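PDB 2V5I: salmonella typhimurium DB7155 bacteriophage DET7 tailspike from Bacteriophage, which binds the O-antigen of its Salmonella host and, as a trimeric beta-helical tailspike, hydrolyses this receptor polysaccharide. Local coordinates for residues A[373-378]-A[401-406]; A[521-526]-A[552-557]. All blocks are in the same frame, centred on the assembly; numbering follows the deposited sequence.

Contact 1 (373-378 with 401-406) and contact 2 (521-526 with 552-557) lie in series along an elongated chain: their centres are about 53 Å apart, their nearest atoms about 41 Å, and they do not touch. Contact 1 joins turns of the parallel beta-helix, its centre about 15 Å from that of the chain, whereas contact 2, centred about 60 Å from the chain's centre, fastens a loop to a strand of a small antiparallel sheet near the C-terminus. In both, side chains of one segment grip backbone atoms of the other, and in both another subunit packs alongside. A sodium ion marks the trimer's C-terminal end; it is bound by Leu557 O of all three subunits and lies about 13 Å from the Arg554 side chain of contact 2.

Contact 1 (A[373-378]-A[401-406]); sequences VIDCNY and GIKPQP
Asp375 sends its carboxylate into the bend at Gly401-Lys403 and binds two successive backbone amides. Ile402 N donates to the syn lone pair of Asp375 OD2 at 2.9 Å, with an N-H...O angle of 161°. Lys403 N meets Asp375 OD1, also at 2.9 Å, but from above the carboxylate plane. CG of Asp375 stands anti to its own carbonyl carbon (chi1 -77°), which points the acid at the bend. Water 2 links OD1 to Lys403 O, and water 1 bridges the amides of Asp375 and Gly401. OD2 has a further hydrogen bond from outside the segments, with Tyr345 OH of the second subunit, so the carboxylate ties the bend to the trimer interface.

Lys403 runs extended past Asp375 and brings NZ over one face of the Tyr378 ring, offset toward the rim, 4.0 Å from the centroid and 21° off the normal, a cation-pi contact; the same NZ forms a salt bridge with Asp353. The Pro406 ring packs on Asn377, its CG 3.6 Å from Asn377 O.

Gly401 N lies 3.8 Å from Ile374 CB, where strand 371-374 ends. This strand runs parallel between 345-352 and 393-398, so the contact joins the loops leaving two successive rungs of the beta-helix.

Contact 2 (A[521-526]-A[552-557]); sequences LPDEGV and KTRMKL
Arg554 meets Leu521 O end-on, at the edge of its guanidinium, with NH1 and NH2 each 2.8 Å from that one oxygen. The acceptor is only 8° out of the guanidinium plane and both nitrogens lie in the carbonyl plane, so the shared grip is flat, although its N-H...O angles are bent to about 140°. The side chain is extended from CG to NE before turning at chi4 (-82°), which sets the guanidinium edge against the loop. Arg554 NH2 also forms a salt bridge with Asp523 OD1 at 3.0 Å, reached on the anti side of the carboxylate and tilted from the guanidinium plane. Water 3 donates to Asp523 OD1 and accepts from Arg554 NE, and NH1 has a further partner in Tyr535 OH; together these bonds should fix the rotation of the guanidinium.

Lys552 holds the other end of the loop. Its chain is extended beyond CG, and Lys552 NZ donates to Asp523 O and to Val526 O, 2.9 Å each. The approach to Val526 O is almost collinear with the C=O bond, while Asp523 O is met from above its carbonyl plane. Val526 CG1 packs 3.7 Å from Lys552 CD, beside this polar clasp.

The two basic residues thus clasp the 3-10 turn 523-525 to strand 552-556, an outer strand, within this chain, of the antiparallel sheet 531-537, 540-546, 552-556. Leu521 and Val526 pack on strand 531-537, and Tyr509 of the third subunit packs against Leu521 and Pro522.

Contact 1 (A[373-378]-A[401-406])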
# COMPACT_ATOMS: atom_id res chain seq x y z
N VAL A 373 8.20 10.16 2.60
CA VAL A 373 9.58 10.32 3.11
C VAL A 373 9.52 11.38 4.18
O VAL A 373 9.54 12.58 3.86
CB VAL A 373 10.57 10.74 1.99
CG1 VAL A 373 11.96 10.82 2.58
CG2 VAL A 373 10.61 9.76 0.88
N ILE A 374 9.51 10.96 5.45
CA ILE A 374 9.18 11.86 6.54
C ILE A 374 10.16 11.68 7.70
O ILE A 374 10.63 10.57 7.93
CB ILE A 374 7.74 11.66 7.04
CG1 ILE A 374 7.52 10.27 7.58
CG2 ILE A 374 6.73 11.97 5.92
CD1 ILE A 374 6.19 10.05 8.15
N ASP A 375 10.44 12.78 8.42
CA ASP A 375 11.33 12.75 9.62
C ASP A 375 12.67 12.14 9.22
O ASP A 375 13.31 11.40 10.03
CB ASP A 375 10.62 12.01 10.77
CG ASP A 375 9.59 12.87 11.44
OD1 ASP A 375 9.72 14.10 11.34
OD2 ASP A 375 8.62 12.33 12.02
N CYS A 376 13.17 12.54 8.06
CA CYS A 376 14.49 12.13 7.64
C CYS A 376 15.55 13.22 7.94
O CYS A 376 15.24 14.34 8.35
CB CYS A 376 14.52 11.63 6.18
SG CYS A 376 13.58 10.06 6.05
N ASN A 377 16.80 12.81 7.78
CA ASN A 377 17.95 13.63 8.20
C ASN A 377 17.89 14.11 9.64
O ASN A 377 18.24 15.24 9.94
CB ASN A 377 18.20 14.77 7.24
CG ASN A 377 19.59 15.38 7.43
OD1 ASN A 377 20.52 14.66 7.87
ND2 ASN A 377 19.73 16.67 7.16
N TYR A 378 17.43 13.24 10.54
CA TYR A 378 17.20 13.70 11.92
C TYR A 378 18.53 13.98 12.65
O TYR A 378 18.52 14.70 13.62
CB TYR A 378 16.24 12.77 12.68
CG TYR A 378 16.76 11.42 13.13
CD1 TYR A 378 17.77 11.32 14.08
CD2 TYR A 378 16.19 10.23 12.67
CE1 TYR A 378 18.25 10.12 14.50
CE2 TYR A 378 16.66 9.01 13.08
CZ TYR A 378 17.68 8.94 14.02
OH TYR A 378 18.16 7.72 14.48
N GLY A 401 7.07 15.03 8.76
CA GLY A 401 6.68 14.27 9.91
C GLY A 401 6.51 15.18 11.11
O GLY A 401 6.15 16.36 10.95
N ILE A 402 6.85 14.66 12.29
CA ILE A 402 6.60 15.37 13.57
C ILE A 402 7.85 15.98 14.20
O ILE A 402 7.72 16.80 15.12
CB ILE A 402 5.91 14.39 14.57
CG1 ILE A 402 5.05 15.14 15.61
CG2 ILE A 402 6.89 13.35 15.13
CD1 ILE A 402 3.99 14.22 16.23
N LYS A 403 9.02 15.60 13.74
CA LYS A 403 10.27 16.10 14.33
C LYS A 403 10.51 17.51 13.82
O LYS A 403 10.12 17.87 12.69
CB LYS A 403 11.44 15.18 13.95
CG LYS A 403 11.34 13.75 14.52
CD LYS A 403 12.65 12.95 14.44
CE LYS A 403 12.59 11.76 15.42
NZ LYS A 403 13.82 10.96 15.50
N PRO A 404 11.18 18.31 14.63
CA PRO A 404 11.56 19.61 14.14
C PRO A 404 12.49 19.47 12.95
O PRO A 404 13.29 18.52 12.88
CB PRO A 404 12.25 20.27 15.33
CG PRO A 404 12.68 19.20 16.21
CD PRO A 404 11.71 18.04 15.98
N GLN A 405 12.42 20.42 12.03
CA GLN A 405 13.26 20.31 10.82
C GLN A 405 14.72 20.45 11.15
O GLN A 405 15.10 21.28 11.96
CB GLN A 405 12.85 21.38 9.81
CG GLN A 405 11.51 21.15 9.14
CD GLN A 405 11.55 20.06 8.10
OE1 GLN A 405 12.59 19.75 7.52
NE2 GLN A 405 10.41 19.42 7.89
N PRO A 406 15.57 19.67 10.48
CA PRO A 406 17.01 19.90 10.65
C PRO A 406 17.41 21.26 10.07
O PRO A 406 16.82 21.70 9.08
CB PRO A 406 17.67 18.79 9.82
CG PRO A 406 16.63 18.25 8.96
CD PRO A 406 15.28 18.58 9.55
O HOH W 1 9.87 15.59 8.36
O HOH W 2 11.39 16.43 10.42

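Contact 2 (A[521-526]-A[552-557])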
# COMPACT_ATOMS: atom_id res chain seq x y z
N LEU A 521 0.60 59.77 -9.95
CA LEU A 521 1.01 58.62 -10.73
C LEU A 521 1.60 59.03 -12.05
O LEU A 521 0.98 59.83 -12.76
CB LEU A 521 -0.16 57.69 -11.02
CG LEU A 521 -0.59 56.76 -9.95
CD1 LEU A 521 -1.88 56.05 -10.40
CD2 LEU A 521 0.49 55.79 -9.61
N PRO A 522 2.71 58.40 -12.45
CA PRO A 522 3.16 58.54 -13.81
C PRO A 522 2.22 57.82 -14.81
O PRO A 522 1.43 56.94 -14.40
CB PRO A 522 4.57 57.92 -13.76
CG PRO A 522 4.45 56.86 -12.81
CD PRO A 522 3.56 57.45 -11.70
N ASP A 523 2.31 58.15 -16.11
CA ASP A 523 1.50 57.50 -17.13
C ASP A 523 1.53 55.98 -17.11
O ASP A 523 0.51 55.32 -17.36
CB ASP A 523 1.94 57.96 -18.53
CG ASP A 523 1.33 59.29 -18.95
OD1 ASP A 523 0.70 59.99 -18.10
OD2 ASP A 523 1.50 59.66 -20.15
N GLU A 524 2.69 55.40 -16.76
CA GLU A 524 2.88 53.95 -16.68
C GLU A 524 2.01 53.32 -15.56
O GLU A 524 1.91 52.10 -15.47
CB GLU A 524 4.33 53.55 -16.33
CG GLU A 524 5.46 54.10 -17.10
CD GLU A 524 5.95 55.43 -16.51
OE1 GLU A 524 5.25 56.39 -16.79
OE2 GLU A 524 7.00 55.53 -15.80
N GLY A 525 1.46 54.13 -14.65
CA GLY A 525 0.54 53.63 -13.65
C GLY A 525 -0.78 53.06 -14.11
O GLY A 525 -1.55 52.57 -13.28
N VAL A 526 -1.10 53.16 -15.40
CA VAL A 526 -2.21 52.42 -15.96
C VAL A 526 -1.75 51.68 -17.23
O VAL A 526 -1.02 52.23 -18.04
CB VAL A 526 -3.44 53.36 -16.25
CG1 VAL A 526 -3.20 54.30 -17.40
CG2 VAL A 526 -4.63 52.59 -16.40
N LYS A 552 -3.88 58.09 -22.80
CA LYS A 552 -4.11 58.22 -21.37
C LYS A 552 -4.55 59.62 -21.04
O LYS A 552 -4.08 60.63 -21.65
CB LYS A 552 -2.82 57.83 -20.63
CG LYS A 552 -2.49 56.37 -20.85
CD LYS A 552 -1.24 55.92 -20.15
CE LYS A 552 -0.87 54.48 -20.56
NZ LYS A 552 0.35 54.01 -19.90
N THR A 553 -5.43 59.74 -20.05
CA THR A 553 -5.90 60.99 -19.61
C THR A 553 -6.05 61.00 -18.09
O THR A 553 -6.13 59.92 -17.47
CB THR A 553 -7.23 61.35 -20.34
OG1 THR A 553 -7.52 62.73 -20.18
CG2 THR A 553 -8.42 60.55 -19.81
N ARG A 554 -6.10 62.20 -17.50
CA ARG A 554 -6.25 62.41 -16.08
C ARG A 554 -7.50 63.24 -15.83
O ARG A 554 -7.71 64.30 -16.45
CB ARG A 554 -5.03 63.16 -15.51
CG ARG A 554 -3.74 62.37 -15.63
CD ARG A 554 -2.48 63.22 -15.42
NE ARG A 554 -1.29 62.41 -15.71
CZ ARG A 554 -0.71 61.57 -14.85
NH1 ARG A 554 -1.17 61.43 -13.60
NH2 ARG A 554 0.35 60.87 -15.26
N MET A 555 -8.34 62.74 -14.94
CA MET A 555 -9.60 63.36 -14.57
C MET A 555 -9.70 63.60 -13.07
O MET A 555 -9.53 62.67 -12.26
CB MET A 555 -10.77 62.43 -14.95
CG MET A 555 -10.80 62.06 -16.41
SD MET A 555 -12.34 61.28 -16.91
CE MET A 555 -11.89 60.57 -18.50
N LYS A 556 -10.01 64.83 -12.70
CA LYS A 556 -10.24 65.18 -11.31
C LYS A 556 -11.64 64.81 -10.87
O LYS A 556 -12.61 65.21 -11.51
CB LYS A 556 -10.02 66.65 -11.10
CG LYS A 556 -10.00 67.07 -9.69
CD LYS A 556 -9.74 68.54 -9.60
CE LYS A 556 -9.72 69.02 -8.21
NZ LYS A 556 -9.72 70.52 -8.23
N LEU A 557 -11.72 64.05 -9.79
CA LEU A 557 -13.02 63.47 -9.31
C LEU A 557 -13.61 64.20 -8.12
O LEU A 557 -14.82 64.16 -7.92
CB LEU A 557 -12.87 62.00 -8.97
CG LEU A 557 -12.32 61.04 -10.04
CD1 LEU A 557 -12.58 59.57 -9.66
CD2 LEU A 557 -12.92 61.34 -11.39
O HOH W 3 -0.30 62.44 -18.52